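Local coordinates for hypothetical protein ebhA (Staphylococcus aureus, PDB 2DGJ), which is a rod-like stretch of helix-bundle repeats from a cell wall-associated adhesin that probably binds extracellular matrix, at residues T124-A135 with S179-V190; N92-A101 with I169-T178. One frame throughout, in Å; residues are numbered along the deposited sequence.

Contact 1. Residues T124-A135 with S179-V190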
# COMPACT_ATOMS: atom_id res chain seq x y z
N THR A 124 -0.03 -9.27 -9.64
CA THR A 124 -0.25 -10.58 -9.03
C THR A 124 -0.79 -11.56 -10.08
O THR A 124 -0.29 -12.68 -10.21
CB THR A 124 -1.27 -10.48 -7.88
OG1 THR A 124 -0.74 -9.64 -6.84
CG2 THR A 124 -1.56 -11.85 -7.31
N LEU A 125 -1.81 -11.14 -10.82
CA LEU A 125 -2.42 -11.97 -11.85
C LEU A 125 -1.38 -12.36 -12.89
O LEU A 125 -1.27 -13.52 -13.27
CB LEU A 125 -3.57 -11.23 -12.53
CG LEU A 125 -4.36 -12.05 -13.55
CD1 LEU A 125 -5.14 -13.15 -12.85
CD2 LEU A 125 -5.30 -11.13 -14.32
N ASP A 126 -0.60 -11.38 -13.34
CA ASP A 126 0.44 -11.63 -14.32
C ASP A 126 1.46 -12.61 -13.75
O ASP A 126 1.96 -13.48 -14.46
CB ASP A 126 1.15 -10.32 -14.69
CG ASP A 126 2.14 -10.50 -15.82
OD1 ASP A 126 1.70 -10.71 -16.97
OD2 ASP A 126 3.37 -10.44 -15.57
N GLY A 127 1.76 -12.46 -12.47
CA GLY A 127 2.71 -13.36 -11.83
C GLY A 127 2.21 -14.78 -11.86
O GLY A 127 2.96 -15.72 -12.11
N ALA A 128 0.91 -14.95 -11.60
CA ALA A 128 0.29 -16.27 -11.59
C ALA A 128 0.27 -16.86 -13.00
O ALA A 128 0.55 -18.05 -13.19
CB ALA A 128 -1.12 -16.17 -11.03
N MSE A 129 -0.07 -16.03 -13.98
CA MSE A 129 -0.11 -16.47 -15.37
C MSE A 129 1.29 -16.94 -15.75
O MSE A 129 1.45 -17.95 -16.43
CB MSE A 129 -0.53 -15.32 -16.29
CG MSE A 129 -2.00 -14.95 -16.21
SE MSE A 129 -3.14 -16.34 -16.93
CE MSE A 129 -3.00 -15.90 -18.80
N ASN A 130 2.30 -16.20 -15.30
CA ASN A 130 3.69 -16.53 -15.58
C ASN A 130 4.00 -17.91 -15.02
O ASN A 130 4.70 -18.71 -15.65
CB ASN A 130 4.61 -15.49 -14.95
CG ASN A 130 6.07 -15.70 -15.31
OD1 ASN A 130 6.92 -15.81 -14.44
ND2 ASN A 130 6.36 -15.76 -16.61
N SER A 131 3.49 -18.18 -13.83
CA SER A 131 3.72 -19.46 -13.17
C SER A 131 3.04 -20.59 -13.93
O SER A 131 3.62 -21.65 -14.15
CB SER A 131 3.21 -19.42 -11.73
OG SER A 131 3.93 -18.49 -10.94
N LEU A 132 1.80 -20.35 -14.35
CA LEU A 132 1.05 -21.35 -15.09
C LEU A 132 1.73 -21.65 -16.42
O LEU A 132 1.74 -22.78 -16.88
CB LEU A 132 -0.38 -20.88 -15.35
CG LEU A 132 -1.30 -21.83 -16.12
CD1 LEU A 132 -1.32 -23.19 -15.44
CD2 LEU A 132 -2.70 -21.25 -16.19
N GLN A 133 2.31 -20.61 -17.02
CA GLN A 133 3.01 -20.76 -18.29
C GLN A 133 4.25 -21.62 -18.09
O GLN A 133 4.57 -22.47 -18.92
CB GLN A 133 3.42 -19.38 -18.83
CG GLN A 133 4.20 -19.43 -20.14
CD GLN A 133 3.40 -20.01 -21.29
OE1 GLN A 133 2.36 -19.47 -21.67
NE2 GLN A 133 3.87 -21.13 -21.83
N GLY A 134 4.96 -21.38 -16.99
CA GLY A 134 6.17 -22.14 -16.72
C GLY A 134 5.88 -23.60 -16.41
O GLY A 134 6.66 -24.48 -16.78
N ALA A 135 4.77 -23.86 -15.75
CA ALA A 135 4.38 -25.21 -15.39
C ALA A 135 4.18 -26.11 -16.61
O ALA A 135 4.30 -27.33 -16.51
CB ALA A 135 3.12 -25.18 -14.54
N SER A 179 -9.74 -15.42 -13.54
CA SER A 179 -9.39 -14.83 -12.26
C SER A 179 -8.12 -15.45 -11.68
O SER A 179 -7.68 -16.51 -12.11
CB SER A 179 -10.53 -15.02 -11.26
OG SER A 179 -10.52 -16.33 -10.73
N LYS A 180 -7.55 -14.76 -10.70
CA LYS A 180 -6.35 -15.22 -10.02
C LYS A 180 -6.58 -16.60 -9.43
O LYS A 180 -5.75 -17.50 -9.58
CB LYS A 180 -5.99 -14.22 -8.91
CG LYS A 180 -5.01 -14.71 -7.85
CD LYS A 180 -3.68 -15.10 -8.43
CE LYS A 180 -2.61 -15.13 -7.35
NZ LYS A 180 -3.10 -15.81 -6.12
N ALA A 181 -7.73 -16.77 -8.78
CA ALA A 181 -8.09 -18.04 -8.16
C ALA A 181 -8.12 -19.19 -9.16
O ALA A 181 -7.64 -20.28 -8.87
CB ALA A 181 -9.44 -17.91 -7.46
N ASP A 182 -8.70 -18.94 -10.33
CA ASP A 182 -8.78 -19.98 -11.36
C ASP A 182 -7.41 -20.27 -11.96
O ASP A 182 -7.09 -21.41 -12.28
CB ASP A 182 -9.76 -19.58 -12.46
CG ASP A 182 -11.20 -19.58 -11.98
OD1 ASP A 182 -11.57 -20.49 -11.20
OD2 ASP A 182 -11.98 -18.69 -12.40
N VAL A 183 -6.60 -19.23 -12.12
CA VAL A 183 -5.27 -19.42 -12.67
C VAL A 183 -4.54 -20.35 -11.72
O VAL A 183 -3.92 -21.33 -12.15
CB VAL A 183 -4.49 -18.08 -12.76
CG1 VAL A 183 -3.05 -18.35 -13.20
CG2 VAL A 183 -5.17 -17.16 -13.75
N ASP A 184 -4.63 -20.06 -10.42
CA ASP A 184 -3.98 -20.88 -9.42
C ASP A 184 -4.54 -22.30 -9.42
O ASP A 184 -3.81 -23.26 -9.21
CB ASP A 184 -4.13 -20.27 -8.02
CG ASP A 184 -3.23 -19.06 -7.82
OD1 ASP A 184 -2.15 -19.00 -8.45
OD2 ASP A 184 -3.59 -18.17 -7.01
N ASN A 185 -5.84 -22.42 -9.66
CA ASN A 185 -6.46 -23.74 -9.70
C ASN A 185 -5.86 -24.51 -10.88
O ASN A 185 -5.55 -25.70 -10.76
CB ASN A 185 -7.97 -23.63 -9.88
CG ASN A 185 -8.67 -23.08 -8.64
OD1 ASN A 185 -8.37 -23.48 -7.52
ND2 ASN A 185 -9.62 -22.18 -8.86
N ALA A 186 -5.71 -23.82 -12.01
CA ALA A 186 -5.16 -24.42 -13.21
C ALA A 186 -3.71 -24.82 -12.97
O ALA A 186 -3.28 -25.90 -13.37
CB ALA A 186 -5.25 -23.44 -14.38
N LEU A 187 -2.95 -23.95 -12.31
CA LEU A 187 -1.55 -24.23 -12.01
C LEU A 187 -1.41 -25.50 -11.19
O LEU A 187 -0.64 -26.40 -11.54
CB LEU A 187 -0.93 -23.05 -11.25
CG LEU A 187 0.45 -23.28 -10.63
CD1 LEU A 187 1.40 -23.80 -11.68
CD2 LEU A 187 0.97 -21.97 -10.04
N ASN A 188 -2.16 -25.58 -10.09
CA ASN A 188 -2.12 -26.75 -9.22
C ASN A 188 -2.47 -28.01 -10.01
O ASN A 188 -1.88 -29.06 -9.79
CB ASN A 188 -3.10 -26.58 -8.06
CG ASN A 188 -2.52 -25.77 -6.92
OD1 ASN A 188 -1.62 -26.23 -6.22
ND2 ASN A 188 -3.02 -24.56 -6.74
N ALA A 189 -3.42 -27.88 -10.93
CA ALA A 189 -3.87 -29.00 -11.76
C ALA A 189 -2.70 -29.59 -12.53
O ALA A 189 -2.50 -30.80 -12.51
CB ALA A 189 -4.96 -28.55 -12.73
N VAL A 190 -1.95 -28.74 -13.20
CA VAL A 190 -0.79 -29.18 -13.98
C VAL A 190 0.28 -29.81 -13.09
O VAL A 190 0.74 -30.91 -13.36
CB VAL A 190 -0.16 -28.00 -14.75
CG1 VAL A 190 1.06 -28.48 -15.54
CG2 VAL A 190 -1.17 -27.38 -15.68

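Contact 2. Residues N92-A101 with I169-T178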
# COMPACT_ATOMS: atom_id res chain seq x y z
N ASN A 92 3.71 -9.11 -19.67
CA ASN A 92 3.73 -9.94 -20.87
C ASN A 92 3.00 -11.28 -20.79
O ASN A 92 3.06 -12.07 -21.73
CB ASN A 92 5.18 -10.25 -21.27
CG ASN A 92 6.11 -9.06 -21.09
OD1 ASN A 92 5.94 -8.02 -21.73
ND2 ASN A 92 7.12 -9.22 -20.23
N HIS A 93 2.30 -11.55 -19.70
CA HIS A 93 1.63 -12.84 -19.58
C HIS A 93 0.12 -12.85 -19.55
O HIS A 93 -0.50 -13.85 -19.92
CB HIS A 93 2.21 -13.56 -18.37
CG HIS A 93 3.70 -13.62 -18.38
ND1 HIS A 93 4.41 -14.45 -19.22
CD2 HIS A 93 4.63 -12.90 -17.69
CE1 HIS A 93 5.70 -14.25 -19.05
NE2 HIS A 93 5.87 -13.31 -18.13
N ILE A 94 -0.50 -11.76 -19.11
CA ILE A 94 -1.96 -11.70 -19.07
C ILE A 94 -2.53 -11.74 -20.49
O ILE A 94 -1.87 -11.33 -21.44
CB ILE A 94 -2.46 -10.42 -18.37
CG1 ILE A 94 -1.91 -9.19 -19.10
CG2 ILE A 94 -2.05 -10.42 -16.91
CD1 ILE A 94 -2.44 -7.87 -18.57
N THR A 95 -3.75 -12.24 -20.63
CA THR A 95 -4.39 -12.33 -21.93
C THR A 95 -5.00 -10.97 -22.27
O THR A 95 -5.16 -10.12 -21.38
CB THR A 95 -5.51 -13.40 -21.95
OG1 THR A 95 -6.52 -13.03 -21.00
CG2 THR A 95 -4.95 -14.77 -21.58
N ASN A 96 -5.34 -10.77 -23.53
CA ASN A 96 -5.93 -9.51 -23.96
C ASN A 96 -7.18 -9.19 -23.15
O ASN A 96 -7.39 -8.05 -22.75
CB ASN A 96 -6.27 -9.55 -25.45
CG ASN A 96 -5.04 -9.74 -26.32
OD1 ASN A 96 -3.99 -9.16 -26.06
ND2 ASN A 96 -5.18 -10.53 -27.38
N ALA A 97 -8.00 -10.20 -22.90
CA ALA A 97 -9.23 -10.02 -22.13
C ALA A 97 -8.90 -9.55 -20.72
O ALA A 97 -9.59 -8.68 -20.17
CB ALA A 97 -10.02 -11.32 -22.08
N GLN A 98 -7.85 -10.12 -20.14
CA GLN A 98 -7.45 -9.75 -18.79
C GLN A 98 -6.90 -8.33 -18.82
O GLN A 98 -7.16 -7.55 -17.90
CB GLN A 98 -6.37 -10.71 -18.26
CG GLN A 98 -6.80 -12.16 -18.20
CD GLN A 98 -5.73 -13.07 -17.62
OE1 GLN A 98 -4.57 -13.02 -18.03
NE2 GLN A 98 -6.11 -13.91 -16.67
N ARG A 99 -6.16 -8.01 -19.87
CA ARG A 99 -5.57 -6.68 -20.00
C ARG A 99 -6.62 -5.58 -20.10
O ARG A 99 -6.50 -4.56 -19.41
CB ARG A 99 -4.66 -6.64 -21.24
CG ARG A 99 -3.86 -5.34 -21.38
CD ARG A 99 -3.05 -5.33 -22.67
NE ARG A 99 -2.11 -6.45 -22.77
CZ ARG A 99 -1.02 -6.58 -22.01
NH1 ARG A 99 -0.72 -5.65 -21.11
NH2 ARG A 99 -0.24 -7.63 -22.16
N THR A 100 -7.63 -5.78 -20.94
CA THR A 100 -8.68 -4.77 -21.11
C THR A 100 -9.52 -4.61 -19.85
O THR A 100 -10.01 -3.51 -19.57
CB THR A 100 -9.62 -5.13 -22.29
OG1 THR A 100 -10.49 -6.20 -21.91
CG2 THR A 100 -8.81 -5.54 -23.50
N ALA A 101 -9.69 -5.69 -19.09
CA ALA A 101 -10.47 -5.62 -17.86
C ALA A 101 -9.70 -4.76 -16.86
O ALA A 101 -10.27 -3.89 -16.20
CB ALA A 101 -10.69 -7.02 -17.29
N ILE A 169 -6.43 -21.03 -20.90
CA ILE A 169 -6.34 -19.86 -20.04
C ILE A 169 -5.19 -18.95 -20.49
O ILE A 169 -5.27 -17.73 -20.41
CB ILE A 169 -6.08 -20.30 -18.57
CG1 ILE A 169 -7.33 -20.96 -18.00
CG2 ILE A 169 -5.65 -19.10 -17.73
CD1 ILE A 169 -7.14 -21.54 -16.61
N LEU A 170 -4.12 -19.58 -20.98
CA LEU A 170 -2.93 -18.86 -21.42
C LEU A 170 -3.04 -18.11 -22.75
O LEU A 170 -2.47 -17.03 -22.90
CB LEU A 170 -1.75 -19.84 -21.48
CG LEU A 170 -0.70 -19.81 -20.37
CD1 LEU A 170 -1.28 -19.23 -19.09
CD2 LEU A 170 -0.19 -21.22 -20.14
N ASN A 171 -3.75 -18.69 -23.72
CA ASN A 171 -3.88 -18.05 -25.03
C ASN A 171 -4.29 -16.58 -24.87
O ASN A 171 -5.40 -16.27 -24.45
CB ASN A 171 -4.91 -18.79 -25.88
CG ASN A 171 -4.87 -18.38 -27.34
OD1 ASN A 171 -5.10 -17.21 -27.67
ND2 ASN A 171 -4.55 -19.32 -28.22
N LYS A 172 -3.37 -15.68 -25.22
CA LYS A 172 -3.62 -14.25 -25.10
C LYS A 172 -4.73 -13.74 -26.02
O LYS A 172 -5.46 -12.82 -25.66
CB LYS A 172 -2.32 -13.48 -25.39
CG LYS A 172 -1.18 -13.79 -24.44
CD LYS A 172 0.03 -12.93 -24.76
CE LYS A 172 1.19 -13.25 -23.84
NZ LYS A 172 2.39 -12.44 -24.16
N GLN A 173 -4.86 -14.35 -27.19
CA GLN A 173 -5.87 -13.93 -28.14
C GLN A 173 -7.29 -14.38 -27.82
O GLN A 173 -8.25 -13.63 -28.03
CB GLN A 173 -5.52 -14.40 -29.55
CG GLN A 173 -4.52 -13.52 -30.29
CD GLN A 173 -4.38 -13.89 -31.76
OE1 GLN A 173 -3.86 -14.96 -32.10
NE2 GLN A 173 -4.85 -13.02 -32.64
N THR A 174 -7.43 -15.60 -27.32
CA THR A 174 -8.76 -16.14 -27.03
C THR A 174 -9.02 -16.43 -25.56
O THR A 174 -10.16 -16.70 -25.18
CB THR A 174 -9.03 -17.43 -27.84
OG1 THR A 174 -8.10 -18.45 -27.46
CG2 THR A 174 -8.87 -17.15 -29.33
N GLY A 175 -7.98 -16.37 -24.74
CA GLY A 175 -8.15 -16.63 -23.32
C GLY A 175 -8.99 -15.56 -22.67
O GLY A 175 -8.73 -14.37 -22.87
N GLY A 176 -9.99 -15.96 -21.89
CA GLY A 176 -10.86 -15.00 -21.23
C GLY A 176 -10.22 -14.30 -20.04
O GLY A 176 -9.04 -14.52 -19.74
N ASN A 177 -10.99 -13.45 -19.37
CA ASN A 177 -10.50 -12.72 -18.21
C ASN A 177 -10.52 -13.62 -16.99
O ASN A 177 -11.21 -13.35 -16.01
CB ASN A 177 -11.39 -11.49 -17.97
CG ASN A 177 -11.00 -10.73 -16.71
OD1 ASN A 177 -9.84 -10.41 -16.49
ND2 ASN A 177 -11.99 -10.43 -15.88
N THR A 178 -9.74 -14.69 -17.05
CA THR A 178 -9.65 -15.66 -15.96
C THR A 178 -9.20 -14.97 -14.67
O THR A 178 -8.38 -14.05 -14.71
CB THR A 178 -8.66 -16.78 -16.29
OG1 THR A 178 -9.03 -17.37 -17.55
CG2 THR A 178 -8.66 -17.86 -15.20
O HOH W 1 -0.12 -15.95 -21.63
O HOH W 2 -7.89 -12.61 -24.47

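Contact 1. Residues T124-A135 with S179-V190
Leu132 of helix 112-135 enters helix 180-194 as a knob, in a hole formed by Val183, Ala186, Leu187 and Val190. Its CB starts beside the partner helix rather than facing it; CG lies anti to the backbone N (chi1 180°), which brings the branch point across, and chi2 spreads the two methyls over different parts of the hole. CD1 meets the backbone, 3.6 Å from Leu187 CA, and also nears Val190 CG2, while CD2 rests 3.8 Å from Ala186 CB. Val183 returns the insertion among Leu125, Ala128, Met129 and Leu132: its CG1 is 3.6 Å from Ala128 CB, and its CG2 is 3.9 Å from SE of Met129, a selenomethionine. The axes of segments 124-135 and 180-190 run nearly parallel, 20° apart with a closest approach of 9.2 Å, as expected for two helices of a three-helix bundle. At the outer margin Lys180 lays its CE 3.4 Å from Thr124 CG2, then bends back so that NZ forms a salt bridge with OD2 of Asp184 at 2.6 Å, on the syn lone pair. No hydrogen bond spans the two segments, so their direct contact rests on shape fit and the burial of apolar groups.

Contact 2. Residues N92-A101 with I169-T178
Contact 2 is a polar contact of a loop with the N-terminus of a helix, built round the capping box of Thr95 and Gln98 that begins helix 96-108. It sits where the turn following helix 153-170 wraps that N-terminus, bringing a segment of the GA module against one of the FIVAR domain. Within the box, Thr95 N donates to Gln98 OE1 at 2.8 Å, and Gln98 N returns a weak bond to Thr95 OG1. The amide of Gln98 is thereby fixed with its other end facing the turn: NE2 bonds to Thr178 O at 3.0 Å, with that oxygen close to the amide plane.

Thr95 is enclosed by carbonyls. Its chi1 of 62° places OG1 between the backbone N and the carbonyl carbon, 3.2 Å from both Gly175 O and Gly176 O, and turns CG2 to Ile169 O (3.2 Å) and Asn171 O (3.3 Å). Gly175 N closes the turn on Asn171 O. The first helical N-H groups are met from the turn: Asn96 N bonds to Lys172 O at 3.0 Å, in the carbonyl plane and on a lone pair, while Ala97 N donates to water 2, which donates to Lys172 O and Gly175 O. Beyond them Asn177 brings OD1 to 3.4 Å from Gln98 CA and flanks Ala101 CB. Water 1 ties His93 O to Leu170 O. Lys172 extends alongside the 92-95 backbone, and its NZ hydrogen-bonds to Asn92 O, tilted 33° from the carbonyl plane, at a modelled length of 2.5 Å that is shorter than usual.

How the contacts relate
The centres of contacts 1 and 2 lie 12 Å apart, and their segments alternate along the chain: helix 96-108 leads into helix 112-135, and helix 153-170 into helix 180-194. Contact 1 is side-by-side helix packing, whereas contact 2 sets the start of helix 96-108 and the loop before it against the connection between helices 153-170 and 180-194. They meet directly. Asp126 OD1 accepts from His93 N at 2.9 Å and, more weakly, from Ile94 N, while Met129 places CE 3.3 Å from Ile169 O and also touches Thr95 and Gln98. Met129 therefore packs on Val183 within contact 1 and on residues of both segments of contact 2, at this join along the rod.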